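Long-range contacts in esterase (Alcaligenes sp., PDB 1QLW), which probably hydrolyses carboxylic esters and is a dimeric bacterial enzyme of the alpha/beta-hydrolase fold: residues D157-V162 with D303-Q308; F21-R26 with D48-R53; S30-L35 with D113-N118. One frame throughout, in Å; residues are numbered along the deposited sequence.

Overall arrangement
Interactions 2 and 3 lie on the same side of the chain's centre, their centres about 21 Å apart, and both reach the second subunit. Their segments adjoin in the sequence: interaction 2 pairs two strands at the antiparallel end of the sheet, and interaction 3 fixes the loop beyond strand 26-30 against helix 115-121. Interaction 1 sits across the centre, about 32 Å from interaction 2 between centres, where a loop meets the start of the last helix. Interactions 1 and 3 are buried and interaction 2 partly so. Their chemistry differs: amide stacking and bonds to backbone carbonyls in 1, strand pairing with aromatic and aliphatic packing and a salt bridge in 2, and linked hydroxyls in 3.

Interaction 1 of 3, residues D157-V162 with D303-Q308; sequences DTQFPV and DRNNLQ
The type I beta turn from Asp303 to Asn306, which leads into helix 306-319, is met by Gln159 and Phe160 of the loop between helices 138-144 and 165-171. The shortest polar link is between backbones: Arg304 N gives a nearly straight hydrogen bond (163°) to Gln159 O at 2.7 Å. Beside this bond the side chain of Gln159 bends at chi2 (-82°), which lays its amide flat on that of Asn305. The two planes are only 7° apart, with Gln159 CD 3.5 Å from Asn305 CG. Neither amide depends on the other for its bonds, since Gln159 NE2 donates to His294 O and Asn305 OD1 accepts from Asn296. With an alanine here the stacked amide would be gone, and Asn305 would probably lose the cover over its face while His294 O lost a donor.

Arg304 comes back over the same glutamine. Gln159 OE1 lies over one face of its guanidinium, toward the rim, while the edge of the group is used elsewhere: NH2 bonds to Thr158 O at 3.1 Å, close to the guanidinium plane. Its NE reaches a water at 2.9 Å that donates to both Thr158 O and Phe160 O, so with its backbone N, Arg304 ties down three successive carbonyls, that of Phe160 through the water. Thr158 forms an ST turn in this loop, its OG1 accepting from Phe160 N at 3.0 Å. On the other flank Asp303 OD1 sits at the edge of the Phe160 ring, 3.4 Å from CD1, and is held there by Ser297 while Asn296 takes OD2. The arrangement is that of a helix-leading turn docked on an irregular loop, next to the region after the last strand that in alpha/beta hydrolases commonly carries the catalytic histidine.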
loop_
_atom_site.group_PDB
_atom_site.type_symbol
_atom_site.label_atom_id
_atom_site.label_comp_id
_atom_site.label_asym_id
_atom_site.label_seq_id
_atom_site.Cartn_x
_atom_site.Cartn_y
_atom_site.Cartn_z
ATOM N N ASP A 157 15.598 -7.625 27.737
ATOM C CA ASP A 157 14.765 -8.778 27.420
ATOM C C ASP A 157 13.746 -8.507 26.321
ATOM O O ASP A 157 12.834 -9.325 26.135
ATOM C CB ASP A 157 14.028 -9.302 28.662
ATOM C CG ASP A 157 12.996 -8.341 29.201
ATOM O OD1 ASP A 157 12.797 -7.251 28.641
ATOM O OD2 ASP A 157 12.347 -8.699 30.211
ATOM N N THR A 158 13.862 -7.401 25.588
ATOM C CA THR A 158 12.823 -7.137 24.600
ATOM C C THR A 158 12.800 -8.242 23.547
ATOM O O THR A 158 13.817 -8.768 23.112
ATOM C CB THR A 158 13.026 -5.790 23.903
ATOM O OG1 THR A 158 11.899 -5.603 23.015
ATOM C CG2 THR A 158 14.284 -5.701 23.057
ATOM N N GLN A 159 11.587 -8.586 23.134
ATOM C CA GLN A 159 11.391 -9.486 22.000
ATOM C C GLN A 159 11.477 -8.752 20.662
ATOM O O GLN A 159 11.527 -9.416 19.627
ATOM C CB GLN A 159 10.033 -10.177 22.099
ATOM C CG GLN A 159 9.890 -11.138 23.260
ATOM C CD GLN A 159 10.465 -12.506 23.035
ATOM O OE1 GLN A 159 10.981 -12.814 21.955
ATOM N NE2 GLN A 159 10.264 -13.351 24.038
ATOM N N PHE A 160 11.464 -7.425 20.656
ATOM C CA PHE A 160 11.491 -6.771 19.347
ATOM C C PHE A 160 12.883 -6.871 18.767
ATOM O O PHE A 160 13.862 -6.684 19.496
ATOM C CB PHE A 160 11.101 -5.273 19.471
ATOM C CG PHE A 160 10.930 -4.709 18.087
ATOM C CD1 PHE A 160 9.741 -4.897 17.384
ATOM C CD2 PHE A 160 11.954 -4.033 17.463
ATOM C CE1 PHE A 160 9.618 -4.435 16.078
ATOM C CE2 PHE A 160 11.848 -3.585 16.151
ATOM C CZ PHE A 160 10.670 -3.794 15.470
ATOM N N PRO A 161 13.014 -7.131 17.460
ATOM C CA PRO A 161 14.328 -7.200 16.814
ATOM C C PRO A 161 14.885 -5.784 16.617
ATOM O O PRO A 161 14.886 -5.228 15.511
ATOM C CB PRO A 161 14.043 -7.883 15.490
ATOM C CG PRO A 161 12.638 -7.449 15.166
ATOM C CD PRO A 161 11.935 -7.451 16.510
ATOM N N VAL A 162 15.407 -5.200 17.702
ATOM C CA VAL A 162 15.884 -3.832 17.683
ATOM C C VAL A 162 17.064 -3.627 16.763
ATOM O O VAL A 162 17.281 -2.501 16.303
ATOM C CB VAL A 162 16.177 -3.271 19.092
ATOM C CG1 VAL A 162 14.909 -3.104 19.920
ATOM C CG2 VAL A 162 17.186 -4.149 19.797
ATOM N N ASP A 303 7.626 -9.200 16.732
ATOM C CA ASP A 303 8.599 -9.615 17.722
ATOM C C ASP A 303 9.222 -10.956 17.360
ATOM O O ASP A 303 8.726 -11.709 16.515
ATOM C CB ASP A 303 7.932 -9.641 19.100
ATOM C CG ASP A 303 7.792 -8.303 19.817
ATOM O OD1 ASP A 303 8.358 -7.303 19.353
ATOM O OD2 ASP A 303 7.086 -8.322 20.858
ATOM N N ARG A 304 10.330 -11.300 18.028
ATOM C CA ARG A 304 11.055 -12.526 17.725
ATOM C C ARG A 304 10.232 -13.775 18.015
ATOM O O ARG A 304 10.449 -14.813 17.394
ATOM C CB ARG A 304 12.393 -12.531 18.461
ATOM C CG ARG A 304 13.375 -11.507 17.910
ATOM C CD ARG A 304 14.725 -11.581 18.620
ATOM N NE ARG A 304 14.650 -11.301 20.039
ATOM C CZ ARG A 304 14.623 -12.142 21.061
ATOM N NH1 ARG A 304 14.692 -13.455 20.887
ATOM N NH2 ARG A 304 14.560 -11.648 22.289
ATOM N N ASN A 305 9.324 -13.710 18.979
ATOM C CA ASN A 305 8.422 -14.803 19.310
ATOM C C ASN A 305 7.037 -14.524 18.717
ATOM O O ASN A 305 6.040 -15.045 19.222
ATOM C CB ASN A 305 8.336 -15.007 20.827
ATOM C CG ASN A 305 7.627 -13.855 21.485
ATOM O OD1 ASN A 305 7.608 -12.733 20.970
ATOM N ND2 ASN A 305 7.013 -14.081 22.636
ATOM N N ASN A 306 6.972 -13.847 17.563
ATOM C CA ASN A 306 5.669 -13.520 17.000
ATOM C C ASN A 306 4.845 -14.739 16.665
ATOM O O ASN A 306 3.605 -14.618 16.700
ATOM C CB ASN A 306 5.792 -12.575 15.814
ATOM C CG ASN A 306 6.427 -13.157 14.574
ATOM O OD1 ASN A 306 7.242 -14.074 14.646
ATOM N ND2 ASN A 306 6.062 -12.594 13.419
ATOM N N LEU A 307 5.431 -15.871 16.309
ATOM C CA LEU A 307 4.619 -17.043 15.966
ATOM C C LEU A 307 4.088 -17.732 17.216
ATOM O O LEU A 307 3.011 -18.341 17.166
ATOM C CB LEU A 307 5.380 -18.003 15.057
ATOM C CG LEU A 307 5.954 -17.361 13.787
ATOM C CD1 LEU A 307 6.497 -18.434 12.864
ATOM C CD2 LEU A 307 4.920 -16.518 13.055
ATOM N N GLN A 308 4.809 -17.640 18.339
ATOM C CA GLN A 308 4.306 -18.119 19.618
ATOM C C GLN A 308 3.044 -17.322 19.986
ATOM O O GLN A 308 2.031 -17.871 20.433
ATOM C CB GLN A 308 5.362 -17.945 20.700
ATOM C CG GLN A 308 4.947 -18.420 22.078
ATOM C CD GLN A 308 5.971 -18.195 23.154
ATOM O OE1 GLN A 308 6.079 -19.016 24.090
ATOM N NE2 GLN A 308 6.717 -17.123 23.092
HETATM O O HOH W 1 15.667 -8.608 20.458
HETATM O O HOH W 2 8.943 -16.368 24.241
#

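Interaction 2 of 3, residues F21-R26 with D48-R53; sequences FFVGGR and DQMYVR
Phe21 and Val52 stand side by side on one face of the sheet, the phenylalanine with its ring turned flat onto the valine. Val52 CB lies over the ring face, 4.1 Å from the centroid, in a CH-pi contact. A chi1 of 58° sets CG between the backbone N and the carbonyl carbon, and this brings the ring over its neighbour. Further along this face Val23 and Met50 run alongside each other, with Met50 CE 4.1 Å from Val23 CB, and Val23 CG2 also touches Val52 CG2 at 3.9 Å. Helix 185-197 packs on Phe21, Val23 and Met50.

On the reverse face Phe22 lies obliquely against Tyr51, the ring planes 59° apart and Phe22 CE2 3.6 Å from Tyr51 CB. This side looks to the second subunit, where Glu79 bonds Tyr51 OH. Between the two faces the backbones pair: Phe21 with Val52 and Val23 with Met50 form antiparallel hydrogen-bonded pairs, two bonds each, around the non-hydrogen-bonded pair of Phe22 and Tyr51.

Beyond Gly24 and Gly25, the Arg26 chain stretches out to Asp48: NE meets OD2 at 2.8 Å in a salt bridge, in the guanidinium plane but 43° out of the carboxylate plane. A water donates to the other oxygen, OD1. Between these segments, backbone bonds and apolar packing join the strands, and the one salt bridge adds a charged tie beyond the glycines.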
loop_
_atom_site.group_PDB
_atom_site.type_symbol
_atom_site.label_atom_id
_atom_site.label_comp_id
_atom_site.label_asym_id
_atom_site.label_seq_id
_atom_site.Cartn_x
_atom_site.Cartn_y
_atom_site.Cartn_z
ATOM N N PHE A 21 -9.171 -5.233 -3.710
ATOM C CA PHE A 21 -10.357 -4.456 -4.045
ATOM C C PHE A 21 -10.454 -3.319 -3.018
ATOM O O PHE A 21 -9.672 -3.287 -2.061
ATOM C CB PHE A 21 -11.630 -5.293 -4.069
ATOM C CG PHE A 21 -11.964 -6.016 -2.799
ATOM C CD1 PHE A 21 -11.461 -7.283 -2.533
ATOM C CD2 PHE A 21 -12.759 -5.439 -1.828
ATOM C CE1 PHE A 21 -11.792 -7.965 -1.375
ATOM C CE2 PHE A 21 -13.084 -6.094 -0.650
ATOM C CZ PHE A 21 -12.597 -7.361 -0.434
ATOM N N PHE A 22 -11.425 -2.446 -3.235
ATOM C CA PHE A 22 -11.676 -1.375 -2.293
ATOM C C PHE A 22 -13.088 -1.470 -1.756
ATOM O O PHE A 22 -14.006 -1.967 -2.417
ATOM C CB PHE A 22 -11.528 0.013 -2.960
ATOM C CG PHE A 22 -10.075 0.347 -3.164
ATOM C CD1 PHE A 22 -9.348 -0.170 -4.231
ATOM C CD2 PHE A 22 -9.413 1.178 -2.267
ATOM C CE1 PHE A 22 -8.003 0.117 -4.354
ATOM C CE2 PHE A 22 -8.082 1.489 -2.411
ATOM C CZ PHE A 22 -7.367 0.949 -3.463
ATOM N N VAL A 23 -13.265 -0.969 -0.537
ATOM C CA VAL A 23 -14.565 -0.888 0.100
ATOM C C VAL A 23 -14.886 0.585 0.361
ATOM O O VAL A 23 -14.079 1.346 0.888
ATOM C CB VAL A 23 -14.553 -1.625 1.454
ATOM C CG1 VAL A 23 -15.864 -1.439 2.180
ATOM C CG2 VAL A 23 -14.210 -3.086 1.201
ATOM N N GLY A 24 -16.107 0.976 -0.010
ATOM C CA GLY A 24 -16.606 2.281 0.368
ATOM C C GLY A 24 -16.043 3.425 -0.454
ATOM O O GLY A 24 -15.663 3.297 -1.622
ATOM N N GLY A 25 -16.041 4.588 0.185
ATOM C CA GLY A 25 -15.660 5.844 -0.464
ATOM C C GLY A 25 -16.887 6.736 -0.665
ATOM O O GLY A 25 -18.037 6.313 -0.655
ATOM N N ARG A 26 -16.578 8.020 -0.802
ATOM C CA ARG A 26 -17.556 9.058 -1.098
ATOM C C ARG A 26 -16.946 9.959 -2.170
ATOM O O ARG A 26 -15.726 10.140 -2.223
ATOM C CB ARG A 26 -17.889 9.863 0.165
ATOM C CG ARG A 26 -16.807 10.700 0.789
ATOM C CD ARG A 26 -17.216 11.355 2.120
ATOM N NE ARG A 26 -16.075 12.079 2.686
ATOM C CZ ARG A 26 -15.787 13.357 2.560
ATOM N NH1 ARG A 26 -16.643 14.133 1.901
ATOM N NH2 ARG A 26 -14.657 13.861 3.032
ATOM N N ASP A 48 -11.998 8.318 1.235
ATOM C CA ASP A 48 -12.444 7.511 2.369
ATOM C C ASP A 48 -12.574 6.014 2.088
ATOM O O ASP A 48 -12.798 5.252 3.034
ATOM C CB ASP A 48 -13.724 8.029 3.009
ATOM C CG ASP A 48 -13.606 9.372 3.705
ATOM O OD1 ASP A 48 -12.491 9.827 4.001
ATOM O OD2 ASP A 48 -14.682 9.967 3.916
ATOM N N GLN A 49 -12.363 5.581 0.854
ATOM C CA GLN A 49 -12.370 4.173 0.516
ATOM C C GLN A 49 -11.210 3.456 1.214
ATOM O O GLN A 49 -10.165 4.037 1.508
ATOM C CB GLN A 49 -12.256 3.987 -1.008
ATOM C CG GLN A 49 -10.966 4.509 -1.646
ATOM C CD GLN A 49 -11.081 5.942 -2.091
ATOM O OE1 GLN A 49 -11.797 6.737 -1.507
ATOM N NE2 GLN A 49 -10.440 6.337 -3.182
ATOM N N MET A 50 -11.373 2.143 1.380
ATOM C CA MET A 50 -10.407 1.306 2.104
ATOM C C MET A 50 -9.847 0.228 1.179
ATOM O O MET A 50 -10.621 -0.603 0.660
ATOM C CB MET A 50 -11.114 0.667 3.308
ATOM C CG MET A 50 -10.254 -0.302 4.102
ATOM S SD MET A 50 -11.143 -0.953 5.533
ATOM C CE MET A 50 -12.197 -2.190 4.763
ATOM N N TYR A 51 -8.539 0.216 1.000
ATOM C CA TYR A 51 -7.837 -0.836 0.257
ATOM C C TYR A 51 -7.860 -2.147 1.030
ATOM O O TYR A 51 -7.602 -2.171 2.239
ATOM C CB TYR A 51 -6.380 -0.414 0.094
ATOM C CG TYR A 51 -5.465 -1.457 -0.519
ATOM C CD1 TYR A 51 -5.538 -1.766 -1.882
ATOM C CD2 TYR A 51 -4.532 -2.123 0.250
ATOM C CE1 TYR A 51 -4.696 -2.710 -2.434
ATOM C CE2 TYR A 51 -3.685 -3.065 -0.310
ATOM C CZ TYR A 51 -3.757 -3.345 -1.666
ATOM O OH TYR A 51 -2.866 -4.268 -2.180
ATOM N N VAL A 52 -8.118 -3.235 0.315
ATOM C CA VAL A 52 -8.145 -4.572 0.876
ATOM C C VAL A 52 -7.361 -5.523 -0.027
ATOM O O VAL A 52 -7.691 -5.651 -1.210
ATOM C CB VAL A 52 -9.583 -5.107 1.029
ATOM C CG1 VAL A 52 -9.571 -6.451 1.751
ATOM C CG2 VAL A 52 -10.485 -4.102 1.746
ATOM N N ARG A 53 -6.374 -6.216 0.525
ATOM C CA ARG A 53 -5.631 -7.260 -0.183
ATOM C C ARG A 53 -6.014 -8.583 0.456
ATOM O O ARG A 53 -5.917 -8.723 1.683
ATOM C CB ARG A 53 -4.126 -7.042 -0.055
ATOM C CG ARG A 53 -3.291 -8.143 -0.690
ATOM C CD ARG A 53 -3.412 -8.148 -2.168
ATOM N NE ARG A 53 -2.350 -8.950 -2.773
ATOM C CZ ARG A 53 -2.284 -9.233 -4.063
ATOM N NH1 ARG A 53 -3.266 -8.759 -4.816
ATOM N NH2 ARG A 53 -1.292 -9.948 -4.578
HETATM O O HOH W 3 -12.998 12.161 5.430
#

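Interaction 3 of 3, residues S30-L35 with D113-N118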
loop_
_atom_site.group_PDB
_atom_site.type_symbol
_atom_site.label_atom_id
_atom_site.label_comp_id
_atom_site.label_asym_id
_atom_site.label_seq_id
_atom_site.Cartn_x
_atom_site.Cartn_y
_atom_site.Cartn_z
ATOM N N SER A 30 -14.259 19.108 -5.904
ATOM C CA SER A 30 -13.245 20.023 -5.419
ATOM C C SER A 30 -12.912 21.066 -6.472
ATOM O O SER A 30 -13.043 20.831 -7.674
ATOM C CB SER A 30 -11.961 19.219 -5.162
ATOM O OG SER A 30 -10.916 20.095 -4.781
ATOM N N GLU A 31 -12.474 22.220 -6.002
ATOM C CA GLU A 31 -12.015 23.313 -6.829
ATOM C C GLU A 31 -10.502 23.442 -6.791
ATOM O O GLU A 31 -9.964 24.283 -7.526
ATOM C CB GLU A 31 -12.620 24.648 -6.376
ATOM C CG GLU A 31 -14.133 24.641 -6.248
ATOM C CD GLU A 31 -14.869 24.025 -7.418
ATOM O OE1 GLU A 31 -14.460 24.333 -8.551
ATOM O OE2 GLU A 31 -15.820 23.250 -7.215
ATOM N N THR A 32 -9.807 22.621 -6.007
ATOM C CA THR A 32 -8.383 22.810 -5.788
ATOM C C THR A 32 -7.589 21.516 -5.928
ATOM O O THR A 32 -6.635 21.278 -5.175
ATOM C CB THR A 32 -8.111 23.488 -4.436
ATOM O OG1 THR A 32 -8.706 22.694 -3.401
ATOM C CG2 THR A 32 -8.716 24.885 -4.350
ATOM N N LEU A 33 -7.911 20.703 -6.944
ATOM C CA LEU A 33 -7.226 19.432 -7.129
ATOM C C LEU A 33 -5.827 19.564 -7.680
ATOM O O LEU A 33 -5.042 18.609 -7.643
ATOM C CB LEU A 33 -8.017 18.522 -8.076
ATOM C CG LEU A 33 -9.378 18.062 -7.570
ATOM C CD1 LEU A 33 -10.056 17.240 -8.658
ATOM C CD2 LEU A 33 -9.266 17.284 -6.270
ATOM N N SER A 34 -5.487 20.719 -8.247
ATOM C CA SER A 34 -4.227 20.872 -8.962
ATOM C C SER A 34 -3.804 22.334 -8.939
ATOM O O SER A 34 -4.640 23.219 -8.931
ATOM C CB SER A 34 -4.416 20.369 -10.388
ATOM O OG SER A 34 -3.238 20.464 -11.147
ATOM N N LEU A 35 -2.510 22.530 -9.026
ATOM C CA LEU A 35 -1.875 23.821 -9.181
ATOM C C LEU A 35 -1.350 24.016 -10.604
ATOM O O LEU A 35 -0.744 25.060 -10.872
ATOM C CB LEU A 35 -0.690 23.927 -8.217
ATOM C CG LEU A 35 -0.810 23.329 -6.812
ATOM C CD1 LEU A 35 0.582 23.247 -6.194
ATOM C CD2 LEU A 35 -1.799 24.138 -5.980
ATOM N N ASP A 113 -7.726 13.274 0.676
ATOM C CA ASP A 113 -8.123 14.434 -0.122
ATOM C C ASP A 113 -7.069 15.520 0.145
ATOM O O ASP A 113 -6.910 15.924 1.309
ATOM C CB ASP A 113 -9.492 14.971 0.268
ATOM C CG ASP A 113 -10.031 16.106 -0.588
ATOM O OD1 ASP A 113 -9.373 16.508 -1.566
ATOM O OD2 ASP A 113 -11.147 16.602 -0.293
ATOM N N ILE A 114 -6.389 15.971 -0.892
ATOM C CA ILE A 114 -5.379 17.006 -0.745
ATOM C C ILE A 114 -5.902 18.399 -1.045
ATOM O O ILE A 114 -5.154 19.382 -1.030
ATOM C CB ILE A 114 -4.115 16.687 -1.565
ATOM C CG1 ILE A 114 -4.370 16.372 -3.033
ATOM C CG2 ILE A 114 -3.374 15.523 -0.874
ATOM C CD1 ILE A 114 -4.963 17.499 -3.856
ATOM N N SER A 115 -7.208 18.539 -1.226
ATOM C CA SER A 115 -7.799 19.810 -1.641
ATOM C C SER A 115 -7.470 20.943 -0.679
ATOM O O SER A 115 -7.230 22.059 -1.160
ATOM C CB SER A 115 -9.317 19.706 -1.754
ATOM O OG SER A 115 -9.684 18.822 -2.780
ATOM N N ALA A 116 -7.523 20.696 0.633
ATOM C CA ALA A 116 -7.293 21.793 1.561
ATOM C C ALA A 116 -5.860 22.283 1.523
ATOM O O ALA A 116 -5.593 23.468 1.739
ATOM C CB ALA A 116 -7.711 21.399 2.971
ATOM N N ILE A 117 -4.907 21.367 1.290
ATOM C CA ILE A 117 -3.513 21.787 1.193
ATOM C C ILE A 117 -3.351 22.709 -0.012
ATOM O O ILE A 117 -2.784 23.800 0.112
ATOM C CB ILE A 117 -2.580 20.564 1.121
ATOM C CG1 ILE A 117 -2.711 19.723 2.387
ATOM C CG2 ILE A 117 -1.144 21.031 0.932
ATOM C CD1 ILE A 117 -2.172 18.321 2.243
ATOM N N ASN A 118 -3.898 22.291 -1.159
ATOM C CA ASN A 118 -3.772 23.135 -2.345
ATOM C C ASN A 118 -4.512 24.456 -2.169
ATOM O O ASN A 118 -4.050 25.477 -2.682
ATOM C CB ASN A 118 -4.289 22.389 -3.574
ATOM C CG ASN A 118 -3.298 21.392 -4.152
ATOM O OD1 ASN A 118 -3.653 20.701 -5.134
ATOM N ND2 ASN A 118 -2.113 21.327 -3.619
#
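Ser115, in the first turn of helix 115-121, reaches across to Ser30 and Thr32. Its CB already sits between their hydroxyls, 3.4 Å from Ser30 OG and 3.5 Å from Thr32 OG1. A chi1 of -65° turns OG away from the carbonyl carbon and beside the backbone N, where it accepts from Ser30 OG at 2.7 Å and donates to Asp113 OD1 at 2.6 Å. Leu33 CD2 brushes the same OG at 3.8 Å.

The bonds run on in one direction: Thr32 N gives to Ser30 OG, Ser30 OG to Ser115 OG, and Ser115 OG to the syn side of the Asp113 carboxylate. A chain of this kind would be expected to polarise the hydroxyls toward the aspartate. Thr32 adds a second grip, its OG1 donating to Ser115 O at 2.8 Å, tilted 32° from the carbonyl plane. Further along the helix, Leu35 CD2 packs 3.6 Å from Asn118 CG, and Leu33 and Leu35 continue onto the second subunit. Asp113 OD1 also takes Ser115 N, so an Asx turn at the helix start faces an ST turn made by Ser30, joining the loop after strand 26-30 to the helix.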